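Local coordinates for mannitol dehydrogenase (Pseudomonas fluorescens, PDB 1M2W), which probably catalyses the NAD-dependent interconversion of D-mannitol and D-fructose as a mannitol 2-dehydrogenase, at residues D230-M235 against L371-S376; V265-F270 against D286-Y291; D377-F382 against P427-E432. All coordinates share one frame; numbering follows the deposited sequence.

Contact 1. Residues D230-M235 against L371-S376; sequences DRITPM and LERVCS. With MTL (D-mannitol), chain D; NAD (nicotinamide-adenine-dinucleotide), chain C.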
loop_
_atom_site.group_PDB
_atom_site.type_symbol
_atom_site.label_atom_id
_atom_site.label_comp_id
_atom_site.label_asym_id
_atom_site.label_seq_id
_atom_site.Cartn_x
_atom_site.Cartn_y
_atom_site.Cartn_z
ATOM N N ASP A 230 -6.496 -5.784 0.493
ATOM C CA ASP A 230 -5.623 -6.604 1.344
ATOM C C ASP A 230 -4.997 -7.808 0.622
ATOM O O ASP A 230 -5.719 -8.633 0.057
ATOM C CB ASP A 230 -6.469 -7.148 2.537
ATOM C CG ASP A 230 -5.633 -7.866 3.631
ATOM O OD1 ASP A 230 -4.384 -7.864 3.557
ATOM O OD2 ASP A 230 -6.242 -8.431 4.574
ATOM N N ARG A 231 -3.657 -7.853 0.600
ATOM C CA ARG A 231 -2.927 -9.018 0.125
ATOM C C ARG A 231 -1.444 -8.765 0.420
ATOM O O ARG A 231 -0.871 -7.801 -0.096
ATOM C CB ARG A 231 -3.086 -9.281 -1.371
ATOM C CG ARG A 231 -2.516 -10.688 -1.717
ATOM C CD ARG A 231 -2.900 -11.191 -3.083
ATOM N NE ARG A 231 -3.047 -12.656 -3.059
ATOM C CZ ARG A 231 -3.531 -13.381 -4.061
ATOM N NH1 ARG A 231 -3.903 -12.809 -5.195
ATOM N NH2 ARG A 231 -3.700 -14.699 -3.909
ATOM N N ILE A 232 -0.833 -9.600 1.277
ATOM C CA ILE A 232 0.577 -9.410 1.596
ATOM C C ILE A 232 1.403 -9.795 0.370
ATOM O O ILE A 232 1.281 -10.898 -0.176
ATOM C CB ILE A 232 0.950 -10.223 2.824
ATOM C CG1 ILE A 232 0.178 -9.657 4.045
ATOM C CG2 ILE A 232 2.475 -10.192 3.057
ATOM C CD1 ILE A 232 0.257 -10.590 5.272
ATOM N N THR A 233 2.242 -8.860 -0.058
ATOM C CA THR A 233 3.070 -9.025 -1.264
ATOM C C THR A 233 4.497 -8.533 -0.970
ATOM O O THR A 233 4.749 -7.330 -0.922
ATOM C CB THR A 233 2.443 -8.146 -2.419
ATOM O OG1 THR A 233 1.051 -8.500 -2.563
ATOM C CG2 THR A 233 3.147 -8.408 -3.770
ATOM N N PRO A 234 5.445 -9.446 -0.772
ATOM C CA PRO A 234 6.846 -9.079 -0.493
ATOM C C PRO A 234 7.544 -8.403 -1.679
ATOM O O PRO A 234 7.039 -8.376 -2.840
ATOM C CB PRO A 234 7.535 -10.437 -0.237
ATOM C CG PRO A 234 6.414 -11.378 0.089
ATOM C CD PRO A 234 5.265 -10.915 -0.785
HETATM N N MSE A 235 8.732 -7.859 -1.409
HETATM C CA MSE A 235 9.492 -7.279 -2.504
HETATM C C MSE A 235 10.092 -8.417 -3.314
HETATM O O MSE A 235 10.357 -9.523 -2.813
HETATM C CB MSE A 235 10.627 -6.385 -1.982
HETATM C CG MSE A 235 10.111 -5.260 -1.089
HETATM SE SE MSE A 235 11.615 -4.079 -0.491
HETATM C CE MSE A 235 12.676 -5.353 0.520
ATOM N N LEU A 371 11.265 -7.279 6.520
ATOM C CA LEU A 371 10.960 -6.219 7.468
ATOM C C LEU A 371 11.398 -4.911 6.824
ATOM O O LEU A 371 10.833 -3.869 7.120
ATOM C CB LEU A 371 11.694 -6.445 8.804
ATOM C CG LEU A 371 11.155 -7.602 9.641
ATOM C CD1 LEU A 371 11.863 -7.535 11.002
ATOM C CD2 LEU A 371 9.647 -7.485 9.825
ATOM N N GLU A 372 12.388 -4.942 5.918
ATOM C CA GLU A 372 12.780 -3.689 5.275
ATOM C C GLU A 372 11.583 -3.102 4.511
ATOM O O GLU A 372 11.412 -1.877 4.449
ATOM C CB GLU A 372 13.941 -3.860 4.270
ATOM C CG GLU A 372 14.209 -2.561 3.561
ATOM C CD GLU A 372 15.416 -2.582 2.620
ATOM O OE1 GLU A 372 16.376 -1.789 2.865
ATOM O OE2 GLU A 372 15.385 -3.365 1.642
ATOM N N ARG A 373 10.774 -3.967 3.902
ATOM C CA ARG A 373 9.604 -3.502 3.171
ATOM C C ARG A 373 8.564 -2.864 4.120
ATOM O O ARG A 373 8.064 -1.752 3.881
ATOM C CB ARG A 373 8.926 -4.692 2.444
ATOM C CG ARG A 373 7.757 -4.263 1.576
ATOM C CD ARG A 373 7.009 -5.472 1.046
ATOM N NE ARG A 373 6.179 -6.115 2.084
ATOM C CZ ARG A 373 4.983 -5.667 2.459
ATOM N NH1 ARG A 373 4.469 -4.552 1.882
ATOM N NH2 ARG A 373 4.277 -6.341 3.364
ATOM N N VAL A 374 8.250 -3.578 5.192
ATOM C CA VAL A 374 7.245 -3.101 6.154
ATOM C C VAL A 374 7.769 -1.816 6.842
ATOM O O VAL A 374 7.014 -0.879 7.034
ATOM C CB VAL A 374 6.917 -4.195 7.185
ATOM C CG1 VAL A 374 5.822 -3.707 8.136
ATOM C CG2 VAL A 374 6.417 -5.418 6.454
ATOM N N CYS A 375 9.073 -1.776 7.149
ATOM C CA CYS A 375 9.676 -0.603 7.786
ATOM C C CYS A 375 9.687 0.607 6.917
ATOM O O CYS A 375 9.622 1.759 7.416
ATOM C CB CYS A 375 11.171 -0.831 8.144
ATOM S SG CYS A 375 11.547 -2.024 9.401
ATOM N N SER A 376 9.793 0.387 5.607
ATOM C CA SER A 376 9.950 1.528 4.727
ATOM C C SER A 376 8.882 2.591 4.783
ATOM O O SER A 376 7.699 2.295 4.941
ATOM C CB SER A 376 10.109 1.051 3.267
ATOM O OG SER A 376 8.880 0.531 2.827
HETATM O O1 MTL D . -2.678 -6.080 2.724
HETATM C C1 MTL D . -1.537 -6.028 3.603
HETATM C C2 MTL D . -0.731 -4.787 3.223
HETATM O O2 MTL D . -1.522 -3.574 3.372
HETATM C C3 MTL D . 0.564 -4.713 4.039
HETATM O O3 MTL D . 1.436 -5.782 3.570
HETATM C C4 MTL D . 1.257 -3.344 3.824
HETATM O O4 MTL D . 1.885 -3.307 2.538
HETATM C C5 MTL D . 2.327 -3.132 4.897
HETATM O O5 MTL D . 1.716 -3.021 6.181
HETATM C C6 MTL D . 3.179 -1.839 4.605
HETATM O O6 MTL D . 3.974 -1.570 5.758
HETATM P PA NAD C . 6.233 -1.589 -5.121
HETATM O O1A NAD C . 7.384 -0.974 -4.510
HETATM O O2A NAD C . 6.237 -2.966 -5.807
HETATM O O5B NAD C . 5.606 -0.549 -6.189
HETATM C C5B NAD C . 5.241 0.783 -5.738
HETATM C C4B NAD C . 4.716 1.404 -7.065
HETATM O O4B NAD C . 4.286 2.801 -6.730
HETATM C C3B NAD C . 5.796 1.651 -8.141
HETATM O O3B NAD C . 5.073 1.599 -9.358
HETATM C C2B NAD C . 6.322 3.037 -7.799
HETATM O O2B NAD C . 7.122 3.683 -8.803
HETATM C C1B NAD C . 4.995 3.752 -7.543
HETATM N N9A NAD C . 5.149 4.990 -6.822
HETATM C C8A NAD C . 5.852 5.317 -5.676
HETATM N N7A NAD C . 5.715 6.583 -5.305
HETATM C C5A NAD C . 4.863 7.101 -6.289
HETATM C C6A NAD C . 4.346 8.391 -6.428
HETATM N N6A NAD C . 4.570 9.417 -5.602
HETATM N N1A NAD C . 3.505 8.639 -7.545
HETATM C C2A NAD C . 3.201 7.623 -8.473
HETATM N N3A NAD C . 3.687 6.319 -8.358
HETATM C C4A NAD C . 4.523 6.118 -7.235
HETATM O O3 NAD C . 5.094 -1.655 -4.008
HETATM P PN NAD C . 3.704 -2.423 -3.839
HETATM O O1N NAD C . 3.876 -3.733 -3.152
HETATM O O2N NAD C . 3.092 -2.441 -5.177
HETATM O O5D NAD C . 2.927 -1.416 -2.828
HETATM C C5D NAD C . 2.349 -0.217 -3.447
HETATM C C4D NAD C . 1.209 0.331 -2.621
HETATM O O4D NAD C . -0.037 -0.407 -2.697
HETATM C C3D NAD C . 1.461 0.556 -1.087
HETATM O O3D NAD C . 2.224 1.712 -0.833
HETATM C C2D NAD C . 0.053 0.520 -0.462
HETATM O O2D NAD C . -0.669 1.780 -0.336
HETATM C C1D NAD C . -0.654 -0.493 -1.346
HETATM N N1N NAD C . -0.552 -1.881 -0.822
HETATM C C2N NAD C . 0.602 -2.745 -0.803
HETATM C C3N NAD C . 0.420 -4.012 -0.192
HETATM C C7N NAD C . 1.597 -4.980 -0.071
HETATM O O7N NAD C . 1.449 -6.093 0.648
HETATM N N7N NAD C . 2.715 -4.600 -0.632
HETATM C C4N NAD C . -0.859 -4.377 0.368
HETATM C C5N NAD C . -1.949 -3.475 0.298
HETATM C C6N NAD C . -1.811 -2.240 -0.281
#

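Contact 2. Residues V265-F270 against D286-Y291; sequences VLEDKF and DDVTPY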
loop_
_atom_site.group_PDB
_atom_site.type_symbol
_atom_site.label_atom_id
_atom_site.label_comp_id
_atom_site.label_asym_id
_atom_site.label_seq_id
_atom_site.Cartn_x
_atom_site.Cartn_y
_atom_site.Cartn_z
ATOM N N VAL A 265 -12.784 -4.843 -0.660
ATOM C CA VAL A 265 -14.135 -4.347 -0.323
ATOM C C VAL A 265 -14.201 -2.933 -0.888
ATOM O O VAL A 265 -13.335 -2.096 -0.607
ATOM C CB VAL A 265 -14.349 -4.361 1.179
ATOM C CG1 VAL A 265 -15.799 -3.970 1.513
ATOM C CG2 VAL A 265 -14.087 -5.794 1.698
ATOM N N LEU A 266 -15.238 -2.676 -1.678
ATOM C CA LEU A 266 -15.331 -1.401 -2.406
ATOM C C LEU A 266 -16.731 -0.777 -2.412
ATOM O O LEU A 266 -17.732 -1.508 -2.396
ATOM C CB LEU A 266 -14.918 -1.749 -3.861
ATOM C CG LEU A 266 -14.739 -0.958 -5.130
ATOM C CD1 LEU A 266 -13.705 0.114 -4.963
ATOM C CD2 LEU A 266 -14.279 -1.922 -6.211
ATOM N N GLU A 267 -16.781 0.559 -2.501
ATOM C CA GLU A 267 -18.049 1.287 -2.629
ATOM C C GLU A 267 -18.302 1.271 -4.135
ATOM O O GLU A 267 -17.377 1.454 -4.954
ATOM C CB GLU A 267 -17.919 2.735 -2.093
ATOM C CG GLU A 267 -17.458 2.703 -0.613
ATOM C CD GLU A 267 -17.866 3.902 0.258
ATOM O OE1 GLU A 267 -17.873 5.037 -0.275
ATOM O OE2 GLU A 267 -18.141 3.688 1.496
ATOM N N ASP A 268 -19.545 1.050 -4.527
ATOM C CA ASP A 268 -19.845 0.957 -5.958
ATOM C C ASP A 268 -20.154 2.346 -6.476
ATOM O O ASP A 268 -21.350 2.734 -6.668
ATOM C CB ASP A 268 -21.048 0.004 -6.171
ATOM C CG ASP A 268 -21.225 -0.401 -7.616
ATOM O OD1 ASP A 268 -20.503 0.125 -8.480
ATOM O OD2 ASP A 268 -22.100 -1.251 -7.902
ATOM N N LYS A 269 -19.087 3.111 -6.707
ATOM C CA LYS A 269 -19.245 4.474 -7.166
ATOM C C LYS A 269 -18.386 4.714 -8.361
ATOM O O LYS A 269 -17.286 5.288 -8.260
ATOM C CB LYS A 269 -18.867 5.450 -6.056
ATOM C CG LYS A 269 -19.887 5.478 -4.924
ATOM C CD LYS A 269 -19.521 6.505 -3.857
ATOM C CE LYS A 269 -20.739 6.727 -2.952
ATOM N NZ LYS A 269 -20.592 7.931 -2.086
ATOM N N PHE A 270 -18.875 4.248 -9.505
ATOM C CA PHE A 270 -18.150 4.392 -10.751
ATOM C C PHE A 270 -18.950 5.181 -11.774
ATOM O O PHE A 270 -20.084 4.805 -12.096
ATOM C CB PHE A 270 -17.821 3.012 -11.308
ATOM C CG PHE A 270 -16.818 2.289 -10.482
ATOM C CD1 PHE A 270 -17.188 1.744 -9.233
ATOM C CD2 PHE A 270 -15.507 2.184 -10.927
ATOM C CE1 PHE A 270 -16.228 1.094 -8.433
ATOM C CE2 PHE A 270 -14.552 1.551 -10.154
ATOM C CZ PHE A 270 -14.904 1.002 -8.898
ATOM N N ASP A 286 -22.179 -0.672 1.127
ATOM C CA ASP A 286 -22.670 0.692 1.200
ATOM C C ASP A 286 -21.783 1.512 2.141
ATOM O O ASP A 286 -21.832 2.735 2.147
ATOM C CB ASP A 286 -24.136 0.702 1.680
ATOM C CG ASP A 286 -25.077 -0.154 0.777
ATOM O OD1 ASP A 286 -25.164 0.093 -0.457
ATOM O OD2 ASP A 286 -25.744 -1.079 1.305
ATOM N N ASP A 287 -20.966 0.846 2.947
ATOM C CA ASP A 287 -20.087 1.574 3.848
ATOM C C ASP A 287 -18.808 0.794 4.102
ATOM O O ASP A 287 -18.810 -0.195 4.835
ATOM C CB ASP A 287 -20.758 1.835 5.198
ATOM C CG ASP A 287 -19.953 2.774 6.075
ATOM O OD1 ASP A 287 -18.886 3.272 5.647
ATOM O OD2 ASP A 287 -20.402 3.031 7.204
ATOM N N VAL A 288 -17.715 1.251 3.508
ATOM C CA VAL A 288 -16.471 0.518 3.684
ATOM C C VAL A 288 -15.763 0.905 4.952
ATOM O O VAL A 288 -14.872 0.189 5.371
ATOM C CB VAL A 288 -15.457 0.736 2.511
ATOM C CG1 VAL A 288 -16.086 0.464 1.188
ATOM C CG2 VAL A 288 -14.896 2.126 2.567
ATOM N N THR A 289 -16.190 1.981 5.633
ATOM C CA THR A 289 -15.454 2.408 6.813
ATOM C C THR A 289 -15.115 1.348 7.877
ATOM O O THR A 289 -13.979 1.285 8.353
ATOM C CB THR A 289 -16.151 3.630 7.499
ATOM O OG1 THR A 289 -16.305 4.684 6.536
ATOM C CG2 THR A 289 -15.293 4.133 8.638
ATOM N N PRO A 290 -16.091 0.518 8.272
ATOM C CA PRO A 290 -15.801 -0.503 9.289
ATOM C C PRO A 290 -14.694 -1.466 8.837
ATOM O O PRO A 290 -13.885 -1.904 9.655
ATOM C CB PRO A 290 -17.146 -1.239 9.473
ATOM C CG PRO A 290 -18.203 -0.184 9.017
ATOM C CD PRO A 290 -17.518 0.531 7.871
ATOM N N TYR A 291 -14.693 -1.801 7.545
ATOM C CA TYR A 291 -13.714 -2.718 6.966
ATOM C C TYR A 291 -12.333 -2.088 6.933
ATOM O O TYR A 291 -11.331 -2.723 7.284
ATOM C CB TYR A 291 -14.086 -3.089 5.539
ATOM C CG TYR A 291 -15.376 -3.859 5.467
ATOM C CD1 TYR A 291 -16.572 -3.193 5.300
ATOM C CD2 TYR A 291 -15.389 -5.256 5.544
ATOM C CE1 TYR A 291 -17.785 -3.880 5.209
ATOM C CE2 TYR A 291 -16.607 -5.970 5.467
ATOM C CZ TYR A 291 -17.791 -5.268 5.301
ATOM O OH TYR A 291 -19.011 -5.935 5.260
#

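Contact 3. Residues D377-F382 against P427-E432; sequences DGSSKF and PDPRAE. With MTL (D-mannitol), chain D.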
loop_
_atom_site.group_PDB
_atom_site.type_symbol
_atom_site.label_atom_id
_atom_site.label_comp_id
_atom_site.label_asym_id
_atom_site.label_seq_id
_atom_site.Cartn_x
_atom_site.Cartn_y
_atom_site.Cartn_z
ATOM N N ASP A 377 9.314 3.850 4.653
ATOM C CA ASP A 377 8.369 4.951 4.614
ATOM C C ASP A 377 7.510 5.142 5.872
ATOM O O ASP A 377 6.327 5.459 5.790
ATOM C CB ASP A 377 7.465 4.777 3.380
ATOM C CG ASP A 377 6.814 6.085 2.926
ATOM O OD1 ASP A 377 7.145 7.184 3.445
ATOM O OD2 ASP A 377 5.948 6.018 2.020
ATOM N N GLY A 378 8.107 4.941 7.024
ATOM C CA GLY A 378 7.374 5.146 8.266
ATOM C C GLY A 378 6.854 6.581 8.373
ATOM O O GLY A 378 5.790 6.832 8.981
ATOM N N SER A 379 7.572 7.559 7.802
ATOM C CA SER A 379 7.095 8.930 7.915
ATOM C C SER A 379 5.700 9.066 7.306
ATOM O O SER A 379 4.870 9.837 7.813
ATOM C CB SER A 379 8.101 9.932 7.282
ATOM O OG SER A 379 8.253 9.727 5.872
ATOM N N SER A 380 5.430 8.332 6.227
ATOM C CA SER A 380 4.095 8.367 5.595
ATOM C C SER A 380 3.113 7.362 6.243
ATOM O O SER A 380 1.905 7.587 6.247
ATOM C CB SER A 380 4.179 7.989 4.107
ATOM O OG SER A 380 5.108 8.812 3.426
ATOM N N LYS A 381 3.631 6.228 6.715
ATOM C CA LYS A 381 2.755 5.189 7.286
ATOM C C LYS A 381 2.214 5.485 8.687
ATOM O O LYS A 381 1.060 5.138 8.992
ATOM C CB LYS A 381 3.488 3.845 7.308
ATOM C CG LYS A 381 3.695 3.235 5.904
ATOM C CD LYS A 381 4.649 2.019 5.947
ATOM C CE LYS A 381 4.788 1.354 4.548
ATOM N NZ LYS A 381 5.874 0.311 4.646
ATOM N N PHE A 382 3.009 6.141 9.530
ATOM C CA PHE A 382 2.546 6.384 10.893
ATOM C C PHE A 382 1.214 7.115 10.958
ATOM O O PHE A 382 0.304 6.706 11.709
ATOM C CB PHE A 382 3.600 7.126 11.728
ATOM C CG PHE A 382 4.475 6.200 12.545
ATOM C CD1 PHE A 382 5.737 5.782 12.073
ATOM C CD2 PHE A 382 3.995 5.667 13.730
ATOM C CE1 PHE A 382 6.503 4.832 12.802
ATOM C CE2 PHE A 382 4.748 4.719 14.460
ATOM C CZ PHE A 382 6.020 4.307 13.978
ATOM N N PRO A 427 15.115 3.409 4.490
ATOM C CA PRO A 427 14.353 3.528 3.239
ATOM C C PRO A 427 13.083 4.333 3.483
ATOM O O PRO A 427 12.004 3.760 3.632
ATOM C CB PRO A 427 14.047 2.080 2.886
ATOM C CG PRO A 427 13.860 1.441 4.273
ATOM C CD PRO A 427 15.010 2.046 5.056
ATOM N N ASP A 428 13.219 5.652 3.500
ATOM C CA ASP A 428 12.113 6.558 3.761
ATOM C C ASP A 428 12.332 7.789 2.884
ATOM O O ASP A 428 13.463 8.259 2.768
ATOM C CB ASP A 428 12.159 6.941 5.242
ATOM C CG ASP A 428 10.936 7.730 5.695
ATOM O OD1 ASP A 428 10.326 7.308 6.715
ATOM O OD2 ASP A 428 10.588 8.755 5.053
ATOM N N PRO A 429 11.287 8.293 2.225
ATOM C CA PRO A 429 11.444 9.484 1.368
ATOM C C PRO A 429 11.927 10.710 2.145
ATOM O O PRO A 429 12.393 11.700 1.541
ATOM C CB PRO A 429 10.045 9.697 0.792
ATOM C CG PRO A 429 9.146 9.071 1.823
ATOM C CD PRO A 429 9.899 7.802 2.184
ATOM N N ARG A 430 11.809 10.651 3.473
ATOM C CA ARG A 430 12.257 11.751 4.322
ATOM C C ARG A 430 13.318 11.291 5.300
ATOM O O ARG A 430 13.428 11.816 6.394
ATOM C CB ARG A 430 11.068 12.358 5.075
ATOM C CG ARG A 430 10.029 12.889 4.140
ATOM C CD ARG A 430 9.026 13.727 4.873
ATOM N NE ARG A 430 9.629 14.978 5.343
ATOM C CZ ARG A 430 9.002 15.866 6.101
ATOM N NH1 ARG A 430 7.754 15.643 6.490
ATOM N NH2 ARG A 430 9.613 17.001 6.445
ATOM N N ALA A 431 14.126 10.324 4.878
ATOM C CA ALA A 431 15.168 9.753 5.723
ATOM C C ALA A 431 16.087 10.770 6.406
ATOM O O ALA A 431 16.258 10.749 7.621
ATOM C CB ALA A 431 16.010 8.763 4.901
ATOM N N GLU A 432 16.673 11.672 5.630
ATOM C CA GLU A 432 17.601 12.644 6.214
ATOM C C GLU A 432 16.965 13.505 7.306
ATOM O O GLU A 432 17.525 13.657 8.388
ATOM C CB GLU A 432 18.172 13.539 5.116
ATOM C CG GLU A 432 19.341 14.404 5.596
ATOM C CD GLU A 432 20.028 15.139 4.447
ATOM O OE1 GLU A 432 19.416 16.064 3.869
ATOM O OE2 GLU A 432 21.173 14.773 4.118
HETATM O O1 MTL D . -2.678 -6.080 2.724
HETATM C C1 MTL D . -1.537 -6.028 3.603
HETATM C C2 MTL D . -0.731 -4.787 3.223
HETATM O O2 MTL D . -1.522 -3.574 3.372
HETATM C C3 MTL D . 0.564 -4.713 4.039
HETATM O O3 MTL D . 1.436 -5.782 3.570
HETATM C C4 MTL D . 1.257 -3.344 3.824
HETATM O O4 MTL D . 1.885 -3.307 2.538
HETATM C C5 MTL D . 2.327 -3.132 4.897
HETATM O O5 MTL D . 1.716 -3.021 6.181
HETATM C C6 MTL D . 3.179 -1.839 4.605
HETATM O O6 MTL D . 3.974 -1.570 5.758
HETATM O O HOH W 1 10.896 5.161 8.262
#

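Contact 1. Residues D230-M235 against L371-S376
R373 reaches from helix 371-375 to the loop of T233 and P234 and to both bound ligands. The carbonyl oxygen of T233 lies over one face of the guanidinium, offset toward the rim, and T233 O is 3.5 Å from R373 CD. An edge of the group meets D-mannitol. R373 NH1 donates to mannitol O4 at 2.9 Å, almost straight at 171°, and O4 lies in the guanidinium plane. R373 NH2 donates to mannitol O3, also at 2.9 Å. The arginine chain is extended as far as CD and then bends at chi3 (75°), which turns its end to the mannitol.

Segment 230-235 holds the same ligands, mostly through backbone atoms. T233, an NAD-binding residue, donates from N to the carboxamide O7N of NAD at 3.0 Å. NAD N7N returns a weak bond to T233 O. At the C1 end of mannitol, O1 donates to the side-chain acceptor D230 OD1 at 2.6 Å and accepts from R231 N at 2.9 Å.

Further out, D369 forms a salt bridge with R373 NE and so limits the turning of the guanidinium. R361 pairs with D230 OD1. The selenomethionine M235 lies alongside the aliphatic part of R373, running the opposite way, with CG 3.7 Å from R373 CG.

The segment thus orients the nicotinamide and the polyol together, while R373 fixes two mannitol hydroxyls. Mannitol C2 sits 2.9 Å from NAD C4N, an arrangement consistent with hydride transfer from C2 to the nicotinamide.

Contact 2. Residues V265-F270 against D286-Y291
The ring of Y291 carries V265 on one face, and the carbonyl oxygens of D287 and V288 lie in plane at its edge. V265 CG1 makes a CH-pi contact 4.0 Å from the ring centroid of Y291, only 13° off the ring normal. The contact packs the middle strand of a three-stranded mixed sheet, 263-267, against the start of the long helix 289-313. Strands 227-230 and 283-285 flank that strand. With CG1 anti to the backbone N (chi1 -175°), V265 sets that methyl over the Y291 ring; the two side chains cross at about a right angle. M228, V346 and P347 also touch Y291.

Residues of the Rossmann family region are thereby joined to the first helix of the C-terminal family region. The place is structural: the side chain of V265 is about 11 Å from the bound D-mannitol.

E267 supplies the second flat group, its carboxylate. E267 OE2 accepts from V288 N at 3.2 Å and uses its anti lone pair, with an N-H...O angle of 168°. E267 OE1 is bound by N226 ND2, so both oxygens are held. D287 brings a like charge near, with its OD1 4.2 Å from E267 OE2; the backbone N-H groups around them may ease the repulsion. V288 points toward the strand and packs loosely near V265.

D287 also caps the turn into the helix. Its OD1 takes two bonds from T289: the hydroxyl OG1 comes in on the syn lone pair at 3.1 Å, and N comes from above the carboxylate plane at 3.0 Å.

Contact 3. Residues D377-F382 against P427-E432
An Asx turn at D428 meets the first turn of helix 378-385, and the carboxylate of D428 binds the start of that helix through S379. D428 OD1 accepts from S379 N at 3.0 Å, on its syn side and a little out of the carboxylate plane. D428 OD2 uses its syn lone pair for S379 OG at 2.7 Å. The same OD2 closes the Asx turn by accepting from R430 N at 2.8 Å on its anti side. A water bridges D428 OD1 and G378 N. The carboxylate is thus held on both oxygens. Its charge would probably be stabilised by the N-terminal end of the helix, though the nearby D377 carboxylate would probably oppose this in part.

S379 turns OG between its backbone N and carbonyl carbon (chi1 64°), where it can reach D428. With an alanine in place of D428, S379 N and OG would probably be left without the carboxylate that accepts from both, and R430 N would lose the bond that closes the Asx turn.

D377 is the N-cap of helix 378-385. Its OD1 accepts from S380 OG at 2.6 Å and weakly from S380 N. The D377 side chain crosses P429 at about a right angle, with OD1 against ring atoms CD and CG. One backbone bond runs from D377 N to P427 O, 2.9 Å. R430 passes beside S379 and forms a salt bridge with E453.

The contact joins two parts of the C-terminal family region, and its helix carries K381 to the mannitol. K381 lies one turn after D377, and carbonyls of V374 and S376 bind its NZ. That K381 NZ donates to mannitol O6 at 2.9 Å.

Contacts 1 and 3 adjoin the substrate, with centres about 14 Å apart. Helix 371-375 leads in the chain to helix 378-385, and the two contacts touch, for example through S376 CB and P427 O at 3.3 Å. Both bind D-mannitol, at different hydroxyls. Contact 1 also binds NAD directly, whereas in contact 3 the side chain of D377 is about 6 Å from it. The centre of contact 2 is about 24 Å from that of contact 1 and about 28 Å from that of contact 3. Its nearest atoms are about 6 Å from contact 1 and about 15 Å from contact 3, with no touch. Contacts 1 and 2 both join the Rossmann and C-terminal family regions, but contact 1 does so at the ligands.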